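Local coordinates for protein AmbC (Sorangium cellulosum, PDB 5O15) that acts as a bifunctional dehydratase-cyclase domain of a polyketide synthase, probably dehydrating an intermediate and closing an oxygen heterocycle in ambruticin biosynthesis, at residues L54-L59 / H299-A304; S231-I236 / A292-A297; A46-H51 / L89-R94; G61-E66 / L209-L214. All coordinates share one frame; numbering follows the deposited sequence.

Interaction 1 of 4, residues L54-L59 / H299-A304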
loop_
_atom_site.group_PDB
_atom_site.type_symbol
_atom_site.label_atom_id
_atom_site.label_comp_id
_atom_site.label_asym_id
_atom_site.label_seq_id
_atom_site.Cartn_x
_atom_site.Cartn_y
_atom_site.Cartn_z
ATOM N N LEU A 54 -8.869 13.319 2.939
ATOM C CA LEU A 54 -10.054 14.110 3.287
ATOM C C LEU A 54 -9.754 15.097 4.413
ATOM O O LEU A 54 -10.580 15.341 5.292
ATOM C CB LEU A 54 -11.265 13.231 3.625
ATOM C CG LEU A 54 -11.700 12.191 2.591
ATOM C CD1 LEU A 54 -12.848 11.337 3.106
ATOM C CD2 LEU A 54 -12.051 12.868 1.236
ATOM N N GLY A 55 -8.548 15.653 4.401
ATOM C CA GLY A 55 -8.118 16.631 5.376
ATOM C C GLY A 55 -7.266 16.081 6.513
ATOM O O GLY A 55 -6.695 16.879 7.267
ATOM N N THR A 56 -7.152 14.758 6.667
ATOM C CA THR A 56 -6.426 14.154 7.777
ATOM C C THR A 56 -5.141 13.526 7.273
ATOM O O THR A 56 -5.157 12.709 6.351
ATOM C CB THR A 56 -7.316 13.115 8.452
ATOM O OG1 THR A 56 -8.443 13.793 9.032
ATOM C CG2 THR A 56 -6.563 12.348 9.567
ATOM N N VAL A 57 -4.032 13.848 7.930
ATOM C CA VAL A 57 -2.723 13.419 7.449
ATOM C C VAL A 57 -2.395 12.088 8.119
ATOM O O VAL A 57 -2.155 12.037 9.331
ATOM C CB VAL A 57 -1.653 14.471 7.752
ATOM C CG1 VAL A 57 -0.364 14.064 7.091
ATOM C CG2 VAL A 57 -2.109 15.874 7.308
ATOM N N ILE A 58 -2.391 11.013 7.346
ATOM C CA ILE A 58 -2.151 9.677 7.884
ATOM C C ILE A 58 -1.194 8.939 6.962
ATOM O O ILE A 58 -1.139 9.188 5.753
ATOM C CB ILE A 58 -3.444 8.854 8.058
ATOM C CG1 ILE A 58 -4.194 8.700 6.728
ATOM C CG2 ILE A 58 -4.277 9.432 9.181
ATOM C CD1 ILE A 58 -5.438 7.822 6.837
ATOM N N LEU A 59 -0.439 8.012 7.530
ATOM C CA LEU A 59 0.443 7.191 6.728
ATOM C C LEU A 59 -0.402 6.400 5.726
ATOM O O LEU A 59 -1.465 5.907 6.082
ATOM C CB LEU A 59 1.228 6.257 7.657
ATOM C CG LEU A 59 2.449 5.551 7.040
ATOM C CD1 LEU A 59 3.596 6.516 6.680
ATOM C CD2 LEU A 59 2.917 4.448 7.923
ATOM N N HIS A 299 -15.219 10.277 9.706
ATOM C CA HIS A 299 -14.796 8.939 10.116
ATOM C C HIS A 299 -13.275 8.850 10.150
ATOM O O HIS A 299 -12.686 8.338 11.111
ATOM C CB HIS A 299 -15.343 7.905 9.137
ATOM C CG HIS A 299 -14.974 6.505 9.488
ATOM N ND1 HIS A 299 -15.732 5.754 10.352
ATOM C CD2 HIS A 299 -13.922 5.730 9.133
ATOM C CE1 HIS A 299 -15.169 4.568 10.517
ATOM N NE2 HIS A 299 -14.069 4.526 9.787
ATOM N N VAL A 300 -12.619 9.362 9.102
ATOM C CA VAL A 300 -11.162 9.316 9.033
ATOM C C VAL A 300 -10.552 10.171 10.132
ATOM O O VAL A 300 -9.588 9.764 10.791
ATOM C CB VAL A 300 -10.671 9.738 7.635
ATOM C CG1 VAL A 300 -9.155 9.770 7.614
ATOM C CG2 VAL A 300 -11.194 8.780 6.587
ATOM N N ARG A 301 -11.109 11.363 10.360
ATOM C CA ARG A 301 -10.583 12.243 11.395
ATOM C C ARG A 301 -10.658 11.570 12.757
ATOM O O ARG A 301 -9.696 11.590 13.530
ATOM C CB ARG A 301 -11.395 13.537 11.429
ATOM C CG ARG A 301 -10.868 14.572 12.425
ATOM C CD ARG A 301 -11.902 15.652 12.716
ATOM N NE ARG A 301 -13.010 15.107 13.504
ATOM C CZ ARG A 301 -12.916 14.739 14.780
ATOM N NH1 ARG A 301 -11.761 14.854 15.425
ATOM N NH2 ARG A 301 -13.972 14.241 15.414
ATOM N N LYS A 302 -11.818 10.999 13.073
ATOM C CA LYS A 302 -12.021 10.352 14.358
ATOM C C LYS A 302 -11.116 9.142 14.499
ATOM O O LYS A 302 -10.552 8.901 15.578
ATOM C CB LYS A 302 -13.490 9.955 14.491
ATOM C CG LYS A 302 -14.423 11.113 14.839
ATOM C CD LYS A 302 -15.896 10.680 14.834
ATOM C CE LYS A 302 -16.779 11.633 15.639
ATOM N NZ LYS A 302 -18.056 11.979 14.930
ATOM N N ALA A 303 -10.975 8.345 13.440
ATOM C CA ALA A 303 -10.131 7.153 13.507
ATOM C C ALA A 303 -8.675 7.511 13.754
ATOM O O ALA A 303 -7.992 6.837 14.550
ATOM C CB ALA A 303 -10.272 6.333 12.226
ATOM N N ALA A 304 -8.189 8.577 13.117
ATOM C CA ALA A 304 -6.805 8.992 13.298
ATOM C C ALA A 304 -6.581 9.582 14.677
ATOM O O ALA A 304 -5.519 9.380 15.280
ATOM C CB ALA A 304 -6.434 10.003 12.227
#
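Thr56 and Arg301 bring the backbones closest, their CA atoms 5.8 Å apart, where the short strand 56-57 passes beside helix 297-305 without a hydrogen bond between the two. In the double hotdog fold this joins the two halves: 54-59 belongs to the first, and the helix follows the last long strand, 283-295, of the second. Thr56 meets one turn of the helix with three different atoms. Its CB lies 3.9 Å from Val300 CG1, the two side chains sliding past one another in opposite directions. The hydroxyl OG1 rests over the backbone of Arg301, 3.5 Å from its CA, a packing contact and not a bond. With OG1 turned away from the carbonyl carbon (chi1 -65°), the methyl CG2 stands opposite the backbone N and meets Ala304 CB at 3.5 Å. A serine here would lack that methyl and would probably leave a gap beside Ala304, weakening the grip of the strand on the helix. Arg301 touches Thr56 through its root alone; the chain bends at chi3 and carries the guanidinium away to a salt bridge with Glu298. Further along, Ile58 adds a second aliphatic contact, and both Ile58 and Val300 also pack on Val53 and on Met238 of strand 236-247, so the contact continues onto strands of both hotdogs. Ala304 CB is thus shared by two methyls, the second being Ile58 CG2 at 3.8 Å.

Interaction 2 of 4, residues S231-I236 / A292-A297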
loop_
_atom_site.group_PDB
_atom_site.type_symbol
_atom_site.label_atom_id
_atom_site.label_comp_id
_atom_site.label_asym_id
_atom_site.label_seq_id
_atom_site.Cartn_x
_atom_site.Cartn_y
_atom_site.Cartn_z
ATOM N N SER A 231 -21.575 7.915 -10.305
ATOM C CA SER A 231 -22.542 8.612 -9.476
ATOM C C SER A 231 -21.810 9.254 -8.305
ATOM O O SER A 231 -21.003 8.585 -7.655
ATOM C CB SER A 231 -23.569 7.633 -8.927
ATOM O OG SER A 231 -24.284 7.003 -9.971
ATOM N N PRO A 232 -22.048 10.534 -8.020
ATOM C CA PRO A 232 -21.326 11.187 -6.922
ATOM C C PRO A 232 -21.598 10.495 -5.601
ATOM O O PRO A 232 -22.713 10.035 -5.335
ATOM C CB PRO A 232 -21.885 12.617 -6.930
ATOM C CG PRO A 232 -22.294 12.839 -8.313
ATOM C CD PRO A 232 -22.835 11.516 -8.786
ATOM N N ARG A 233 -20.570 10.455 -4.762
ATOM C CA ARG A 233 -20.671 9.869 -3.440
ATOM C C ARG A 233 -19.782 10.648 -2.477
ATOM O O ARG A 233 -18.778 11.239 -2.881
ATOM C CB ARG A 233 -20.269 8.393 -3.474
ATOM C CG ARG A 233 -20.482 7.687 -2.155
ATOM C CD ARG A 233 -20.496 6.185 -2.295
ATOM N NE ARG A 233 -20.661 5.563 -0.992
ATOM C CZ ARG A 233 -20.936 4.282 -0.802
ATOM N NH1 ARG A 233 -21.069 3.463 -1.839
ATOM N NH2 ARG A 233 -21.076 3.828 0.428
ATOM N N GLU A 234 -20.164 10.635 -1.198
ATOM C CA GLU A 234 -19.418 11.313 -0.144
ATOM C C GLU A 234 -18.188 10.499 0.245
ATOM O O GLU A 234 -18.264 9.286 0.408
ATOM C CB GLU A 234 -20.310 11.473 1.098
ATOM C CG GLU A 234 -19.635 12.210 2.247
ATOM C CD GLU A 234 -20.496 12.326 3.487
ATOM O OE1 GLU A 234 -21.603 11.747 3.523
ATOM O OE2 GLU A 234 -20.059 13.010 4.428
ATOM N N GLY A 235 -17.055 11.182 0.410
ATOM C CA GLY A 235 -15.873 10.589 0.996
ATOM C C GLY A 235 -14.974 9.858 0.036
ATOM O O GLY A 235 -14.840 10.239 -1.125
ATOM N N ILE A 236 -14.331 8.791 0.514
ATOM C CA ILE A 236 -13.348 8.092 -0.311
ATOM C C ILE A 236 -13.290 6.625 0.110
ATOM O O ILE A 236 -13.412 6.329 1.316
ATOM C CB ILE A 236 -11.960 8.747 -0.180
ATOM C CG1 ILE A 236 -11.047 8.297 -1.323
ATOM C CG2 ILE A 236 -11.341 8.486 1.221
ATOM C CD1 ILE A 236 -9.703 9.031 -1.385
ATOM N N ALA A 292 -11.435 -2.183 0.014
ATOM C CA ALA A 292 -11.618 -0.860 0.574
ATOM C C ALA A 292 -13.085 -0.634 0.884
ATOM O O ALA A 292 -13.963 -1.244 0.274
ATOM C CB ALA A 292 -11.162 0.213 -0.420
ATOM N N ARG A 293 -13.331 0.252 1.839
ATOM C CA ARG A 293 -14.671 0.642 2.241
ATOM C C ARG A 293 -14.780 2.157 2.225
ATOM O O ARG A 293 -13.877 2.842 2.700
ATOM C CB ARG A 293 -14.937 0.146 3.671
ATOM C CG ARG A 293 -16.281 0.480 4.227
ATOM C CD ARG A 293 -16.463 -0.084 5.635
ATOM N NE ARG A 293 -16.447 -1.545 5.670
ATOM C CZ ARG A 293 -15.473 -2.296 6.184
ATOM N NH1 ARG A 293 -14.391 -1.743 6.723
ATOM N NH2 ARG A 293 -15.591 -3.618 6.174
ATOM N N TRP A 294 -15.896 2.661 1.707
ATOM C CA TRP A 294 -16.130 4.100 1.686
ATOM C C TRP A 294 -16.142 4.678 3.093
ATOM O O TRP A 294 -16.755 4.110 4.002
ATOM C CB TRP A 294 -17.453 4.398 0.986
ATOM C CG TRP A 294 -17.373 4.262 -0.505
ATOM C CD1 TRP A 294 -17.487 3.115 -1.244
ATOM C CD2 TRP A 294 -17.136 5.311 -1.433
ATOM N NE1 TRP A 294 -17.359 3.402 -2.585
ATOM C CE2 TRP A 294 -17.138 4.746 -2.719
ATOM C CE3 TRP A 294 -16.936 6.685 -1.301
ATOM C CZ2 TRP A 294 -16.955 5.499 -3.856
ATOM C CZ3 TRP A 294 -16.750 7.440 -2.445
ATOM C CH2 TRP A 294 -16.753 6.841 -3.703
ATOM N N ALA A 295 -15.448 5.803 3.270
ATOM C CA ALA A 295 -15.329 6.463 4.566
ATOM C C ALA A 295 -15.555 7.961 4.388
ATOM O O ALA A 295 -15.122 8.560 3.394
ATOM C CB ALA A 295 -13.927 6.276 5.146
ATOM N N THR A 296 -16.213 8.570 5.364
ATOM C CA THR A 296 -16.393 10.018 5.353
ATOM C C THR A 296 -15.191 10.715 5.989
ATOM O O THR A 296 -14.373 10.094 6.683
ATOM C CB THR A 296 -17.616 10.407 6.175
ATOM O OG1 THR A 296 -17.347 10.104 7.546
ATOM C CG2 THR A 296 -18.860 9.685 5.712
ATOM N N ALA A 297 -15.118 12.038 5.767
ATOM C CA ALA A 297 -14.043 12.834 6.345
ATOM C C ALA A 297 -14.034 12.717 7.865
ATOM O O ALA A 297 -12.969 12.645 8.472
ATOM C CB ALA A 297 -14.169 14.301 5.906
HETATM O O HOH W 1 -17.240 13.445 4.295
#
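Ile236 and Ala295 exchange a reciprocal pair of backbone hydrogen bonds, the hydrogen-bonded type of antiparallel bridge. Ile236 N gives to Ala295 O at 3.0 Å in the carbonyl plane, whereas Ala295 N reaches Ile236 O at 2.9 Å from above the Ile236 carbonyl plane, 39° out of it. Beside this bridge the guanidinium of Arg233 lies flat on the indole of Trp294, the planes 4° apart, in a cation-pi stack with CZ 3.8 Å from the centroid of the five-membered ring. The arginine chain, extended from CG to NE, runs across the same ring system, and Arg233 CD lies 3.6 Å from the centroid of the six-membered ring, over its face, as a CH-pi contact. Asp268 and the carbonyl of Gly267 hold the guanidinium ends, which fixes its rotation over the indole. Gly235 fits where a CB would clash with Ala295 O; its CA makes a CA-H...O contact there instead. At the outer side Glu234 OE2 packs near Thr296 CG2, and one water links that carboxylate oxygen to Ala297 N. Thr296 is the N-cap of helix 297-305, its OG1 accepting from His299 N. The whole is the point where strand 236-247 pairs with the end of strand 283-295 in the second hotdog.

Interaction 3 of 4, residues A46-H51 / L89-R94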
loop_
_atom_site.group_PDB
_atom_site.type_symbol
_atom_site.label_atom_id
_atom_site.label_comp_id
_atom_site.label_asym_id
_atom_site.label_seq_id
_atom_site.Cartn_x
_atom_site.Cartn_y
_atom_site.Cartn_z
ATOM N N ALA A 46 9.613 13.365 4.345
ATOM C CA ALA A 46 8.558 14.362 4.280
ATOM C C ALA A 46 7.482 13.984 3.275
ATOM O O ALA A 46 6.342 14.430 3.420
ATOM C CB ALA A 46 9.140 15.738 3.942
ATOM N N TRP A 47 7.813 13.163 2.277
ATOM C CA TRP A 47 6.817 12.715 1.315
ATOM C C TRP A 47 5.578 12.106 1.962
ATOM O O TRP A 47 4.494 12.180 1.369
ATOM C CB TRP A 47 7.410 11.742 0.300
ATOM C CG TRP A 47 7.939 10.452 0.872
ATOM C CD1 TRP A 47 9.203 10.204 1.331
ATOM C CD2 TRP A 47 7.222 9.218 1.022
ATOM N NE1 TRP A 47 9.307 8.901 1.770
ATOM C CE2 TRP A 47 8.108 8.278 1.575
ATOM C CE3 TRP A 47 5.922 8.816 0.721
ATOM C CZ2 TRP A 47 7.737 6.988 1.827
ATOM C CZ3 TRP A 47 5.560 7.516 1.000
ATOM C CH2 TRP A 47 6.466 6.630 1.548
ATOM N N VAL A 48 5.703 11.454 3.142
ATOM C CA VAL A 48 4.519 10.811 3.701
ATOM C C VAL A 48 3.455 11.842 4.036
ATOM O O VAL A 48 2.266 11.515 4.085
ATOM C CB VAL A 48 4.850 9.929 4.930
ATOM C CG1 VAL A 48 5.801 8.834 4.530
ATOM C CG2 VAL A 48 5.403 10.732 6.102
ATOM N N LEU A 49 3.868 13.083 4.320
ATOM C CA LEU A 49 2.931 14.148 4.665
ATOM C C LEU A 49 2.067 14.573 3.494
ATOM O O LEU A 49 1.092 15.310 3.693
ATOM C CB LEU A 49 3.683 15.350 5.245
ATOM C CG LEU A 49 4.467 15.074 6.533
ATOM C CD1 LEU A 49 5.303 16.313 6.916
ATOM C CD2 LEU A 49 3.511 14.648 7.636
ATOM N N ASP A 50 2.425 14.179 2.265
ATOM C CA ASP A 50 1.555 14.442 1.137
ATOM C C ASP A 50 0.330 13.544 1.133
ATOM O O ASP A 50 -0.597 13.789 0.331
ATOM C CB ASP A 50 2.320 14.218 -0.167
ATOM C CG ASP A 50 3.356 15.296 -0.479
ATOM O OD1 ASP A 50 3.423 16.299 0.249
ATOM O OD2 ASP A 50 4.091 15.106 -1.478
ATOM N N HIS A 51 0.265 12.545 2.031
ATOM C CA HIS A 51 -0.871 11.630 2.067
ATOM C C HIS A 51 -1.951 12.189 2.981
ATOM O O HIS A 51 -2.159 11.766 4.124
ATOM C CB HIS A 51 -0.459 10.226 2.503
ATOM C CG HIS A 51 -1.532 9.224 2.251
ATOM N ND1 HIS A 51 -2.227 8.631 3.281
ATOM C CD2 HIS A 51 -2.052 8.714 1.115
ATOM C CE1 HIS A 51 -3.120 7.791 2.788
ATOM N NE2 HIS A 51 -3.041 7.830 1.466
ATOM N N LEU A 89 -2.372 5.645 11.192
ATOM C CA LEU A 89 -1.220 6.219 11.867
ATOM C C LEU A 89 -1.211 7.702 11.504
ATOM O O LEU A 89 -0.919 8.079 10.355
ATOM C CB LEU A 89 0.052 5.511 11.411
ATOM C CG LEU A 89 1.364 5.744 12.159
ATOM C CD1 LEU A 89 2.370 4.623 11.922
ATOM C CD2 LEU A 89 2.002 7.062 11.881
ATOM N N ALA A 90 -1.580 8.529 12.474
ATOM C CA ALA A 90 -1.562 9.974 12.313
ATOM C C ALA A 90 -0.120 10.441 12.287
ATOM O O ALA A 90 0.694 10.005 13.097
ATOM C CB ALA A 90 -2.309 10.625 13.475
ATOM N N LEU A 91 0.196 11.299 11.367
ATOM C CA LEU A 91 1.593 11.675 11.165
ATOM C C LEU A 91 1.882 13.025 11.786
ATOM O O LEU A 91 1.133 13.979 11.548
ATOM C CB LEU A 91 1.914 11.747 9.681
ATOM C CG LEU A 91 1.961 10.397 8.955
ATOM C CD1 LEU A 91 1.918 10.592 7.453
ATOM C CD2 LEU A 91 3.201 9.599 9.374
ATOM N N PRO A 92 2.980 13.172 12.518
ATOM C CA PRO A 92 3.345 14.491 13.047
ATOM C C PRO A 92 3.871 15.367 11.933
ATOM O O PRO A 92 4.485 14.880 10.982
ATOM C CB PRO A 92 4.466 14.164 14.034
ATOM C CG PRO A 92 5.130 12.979 13.419
ATOM C CD PRO A 92 4.025 12.168 12.783
ATOM N N ALA A 93 3.632 16.677 12.061
ATOM C CA ALA A 93 4.036 17.602 11.009
ATOM C C ALA A 93 5.550 17.705 10.902
ATOM O O ALA A 93 6.075 17.917 9.803
ATOM C CB ALA A 93 3.424 18.984 11.244
ATOM N N ARG A 94 6.261 17.551 12.020
ATOM C CA ARG A 94 7.714 17.638 12.040
ATOM C C ARG A 94 8.229 16.826 13.222
ATOM O O ARG A 94 8.649 17.379 14.241
ATOM C CB ARG A 94 8.164 19.104 12.126
ATOM C CG ARG A 94 9.682 19.288 12.173
ATOM C CD ARG A 94 10.102 20.740 11.993
ATOM N NE ARG A 94 9.692 21.260 10.690
ATOM C CZ ARG A 94 10.393 21.134 9.565
ATOM N NH1 ARG A 94 11.560 20.495 9.558
ATOM N NH2 ARG A 94 9.920 21.646 8.437
#
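The carbonyl oxygen of Val48 accepts from His51 N at 3.0 Å, a bond of the 3-10 segment 46-50, and the Leu91 methyl CD1 lies against the same oxygen at 3.5 Å. No hydrogen bond crosses between 46-51 and 89-94; the contact is made by aliphatic branches meeting each other and backbone carbonyls. Val48 and Leu91 cross at about a right angle, with Val48 CG2 3.7 Å from Leu91 CD1. With Val48 CG1 anti to the carbonyl carbon (chi1 -61°), CG2 falls between the backbone N and the carbonyl carbon and faces Leu91. Leu49 reaches farther out along the second loop and splits its two methyls between successive residues. Its CD2 touches Leu91 CB at 3.9 Å and the carbonyl oxygen of Pro92 at 3.5 Å, while CD1 meets Ala93 O at 3.4 Å. The Pro92 oxygen also accepts a hydrogen bond from Thr42 OG1, so the leucine methyl is only a packing neighbour of an atom already bonded. The backbone of Leu91 is also hydrogen-bonded to that of Val57. Just after the 3-10 turn, His51 starts an HxxxGxxxxP sequence, and its ND1 is bonded to the carbonyl of Ile58. The packing therefore sets the turn that leads into this signature against the loop between strands 79-85 and 96-103, within the first hotdog of a polyketide synthase dehydratase.

Interaction 4 of 4, residues G61-E66 / L209-L214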
loop_
_atom_site.group_PDB
_atom_site.type_symbol
_atom_site.label_atom_id
_atom_site.label_comp_id
_atom_site.label_asym_id
_atom_site.label_seq_id
_atom_site.Cartn_x
_atom_site.Cartn_y
_atom_site.Cartn_z
ATOM N N GLY A 61 -1.915 3.293 3.907
ATOM C CA GLY A 61 -1.991 1.885 4.272
ATOM C C GLY A 61 -1.021 0.991 3.516
ATOM O O GLY A 61 -0.617 -0.071 4.021
ATOM N N THR A 62 -0.606 1.426 2.307
ATOM C CA THR A 62 0.432 0.688 1.595
ATOM C C THR A 62 1.757 0.686 2.339
ATOM O O THR A 62 2.598 -0.179 2.074
ATOM C CB THR A 62 0.645 1.268 0.201
ATOM O OG1 THR A 62 0.941 2.652 0.350
ATOM C CG2 THR A 62 -0.571 1.085 -0.696
ATOM N N ALA A 63 1.961 1.616 3.267
ATOM C CA ALA A 63 3.153 1.545 4.100
ATOM C C ALA A 63 3.095 0.369 5.081
ATOM O O ALA A 63 4.135 -0.221 5.402
ATOM C CB ALA A 63 3.344 2.823 4.893
ATOM N N PHE A 64 1.898 -0.015 5.542
ATOM C CA PHE A 64 1.776 -1.203 6.389
ATOM C C PHE A 64 2.049 -2.447 5.570
ATOM O O PHE A 64 2.667 -3.386 6.062
ATOM C CB PHE A 64 0.393 -1.270 7.041
ATOM C CG PHE A 64 0.052 -0.090 7.869
ATOM C CD1 PHE A 64 0.911 0.402 8.831
ATOM C CD2 PHE A 64 -1.144 0.568 7.657
ATOM C CE1 PHE A 64 0.535 1.531 9.591
ATOM C CE2 PHE A 64 -1.513 1.655 8.406
ATOM C CZ PHE A 64 -0.666 2.170 9.316
ATOM N N VAL A 65 1.641 -2.451 4.296
ATOM C CA VAL A 65 1.991 -3.545 3.407
ATOM C C VAL A 65 3.501 -3.659 3.257
ATOM O O VAL A 65 4.072 -4.752 3.337
ATOM C CB VAL A 65 1.264 -3.403 2.064
ATOM C CG1 VAL A 65 1.688 -4.484 1.115
ATOM C CG2 VAL A 65 -0.251 -3.421 2.259
ATOM N N GLU A 66 4.169 -2.529 3.012
ATOM C CA GLU A 66 5.620 -2.506 2.889
ATOM C C GLU A 66 6.287 -3.043 4.153
ATOM O O GLU A 66 7.242 -3.825 4.070
ATOM C CB GLU A 66 6.081 -1.075 2.574
ATOM C CG GLU A 66 7.557 -0.809 2.773
ATOM C CD GLU A 66 8.488 -1.557 1.820
ATOM O OE1 GLU A 66 8.025 -2.330 0.957
ATOM O OE2 GLU A 66 9.722 -1.403 1.983
ATOM N N LEU A 209 8.805 -2.178 -1.823
ATOM C CA LEU A 209 7.930 -1.526 -2.778
ATOM C C LEU A 209 7.518 -0.195 -2.174
ATOM O O LEU A 209 6.774 -0.150 -1.188
ATOM C CB LEU A 209 6.741 -2.411 -3.104
ATOM C CG LEU A 209 5.768 -1.828 -4.124
ATOM C CD1 LEU A 209 6.455 -1.421 -5.431
ATOM C CD2 LEU A 209 4.663 -2.811 -4.395
ATOM N N HIS A 210 8.046 0.894 -2.739
ATOM C CA HIS A 210 7.810 2.191 -2.156
ATOM C C HIS A 210 6.307 2.369 -1.955
ATOM O O HIS A 210 5.523 2.196 -2.905
ATOM C CB HIS A 210 8.318 3.271 -3.114
ATOM C CG HIS A 210 8.426 4.622 -2.504
ATOM N ND1 HIS A 210 7.321 5.336 -2.093
ATOM C CD2 HIS A 210 9.504 5.404 -2.247
ATOM C CE1 HIS A 210 7.709 6.516 -1.634
ATOM N NE2 HIS A 210 9.029 6.586 -1.725
ATOM N N PRO A 211 5.868 2.765 -0.769
ATOM C CA PRO A 211 4.423 2.883 -0.529
ATOM C C PRO A 211 3.700 3.833 -1.444
ATOM O O PRO A 211 2.515 3.621 -1.733
ATOM C CB PRO A 211 4.374 3.332 0.941
ATOM C CG PRO A 211 5.594 2.717 1.543
ATOM C CD PRO A 211 6.657 2.830 0.475
ATOM N N ALA A 212 4.368 4.889 -1.910
ATOM C CA ALA A 212 3.697 5.798 -2.833
ATOM C C ALA A 212 3.517 5.187 -4.220
ATOM O O ALA A 212 2.603 5.571 -4.947
ATOM C CB ALA A 212 4.447 7.129 -2.927
ATOM N N LEU A 213 4.339 4.208 -4.571
ATOM C CA LEU A 213 4.211 3.536 -5.849
ATOM C C LEU A 213 3.088 2.505 -5.814
ATOM O O LEU A 213 2.246 2.468 -6.716
ATOM C CB LEU A 213 5.569 2.951 -6.241
ATOM C CG LEU A 213 5.674 2.305 -7.604
ATOM C CD1 LEU A 213 5.321 3.285 -8.730
ATOM C CD2 LEU A 213 7.052 1.798 -7.794
ATOM N N LEU A 214 2.995 1.704 -4.729
ATOM C CA LEU A 214 1.832 0.840 -4.617
ATOM C C LEU A 214 0.552 1.674 -4.491
ATOM O O LEU A 214 -0.476 1.326 -5.080
ATOM C CB LEU A 214 2.001 -0.135 -3.453
ATOM C CG LEU A 214 0.823 -1.097 -3.265
ATOM C CD1 LEU A 214 0.614 -1.961 -4.518
ATOM C CD2 LEU A 214 1.049 -2.015 -2.034
HETATM O O HOH W 2 3.931 -0.495 -0.644
#
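Leu209 meets Glu66 first, its backbone N giving a nearly straight hydrogen bond (172°) to Glu66 OE1 at 2.9 Å. The donor comes from above the carboxylate plane, and the bend of the glutamate chain at chi2 (66°) turns OE1 to this amide. The other oxygen, OE2, is bonded to His19 NE2 and Gly208 N, so both oxygens of this buried carboxylate have partners. An alanine here would remove both oxygens and is likely to leave the amides of Leu209 and Gly208 without an acceptor and His19 without its partner. Leu209 O takes a different route across, through a water that donates to it and to Thr62 O. His210 then caps the helix that follows, its ring nitrogen ND1 accepting from Ala212 N in the ring plane. Pro211 packs against Ala63 and Glu66: its CG lies 3.7 Å from Ala63 CA and close to Glu66 CB. Its carbonyl oxygen accepts from Thr62 OG1 at 2.8 Å, with the donor tilted 34° from the carbonyl plane. Leu214 ends the contact, with CG 3.6 Å from Thr62 CG2 and CD2 by Val65 CG1. Helices 61-75 and 211-225 are the central helices of the two hotdogs, and their N-terminal turns meet here deep in the protein. The two direct bonds satisfy polar groups inside a fully buried contact, which probably fixes how the helix starts lie against each other.

How the interactions relate
Interaction 4 is the buried one, about 4 Å from the chain centre to its own centre, and alone among the four combines side-chain hydrogen bonds across the interface with aliphatic packing. Interactions 1 and 2 are partly buried and interaction 3 is a surface contact; 1 and 3 rely on methyl contacts and share a boundary, where the Leu59 amide pairs with Leu89 O. Interaction 2 adds backbone pairing and a cation-pi stack. Interactions 1 and 4 each join the two hotdogs, whereas 2 and 3 lie within one apiece. Leu54 packs onto Gly235, Ile236 and Ala297, linking 1 to 2, and Trp47 packs on His210 and Pro211, linking 3 to 4.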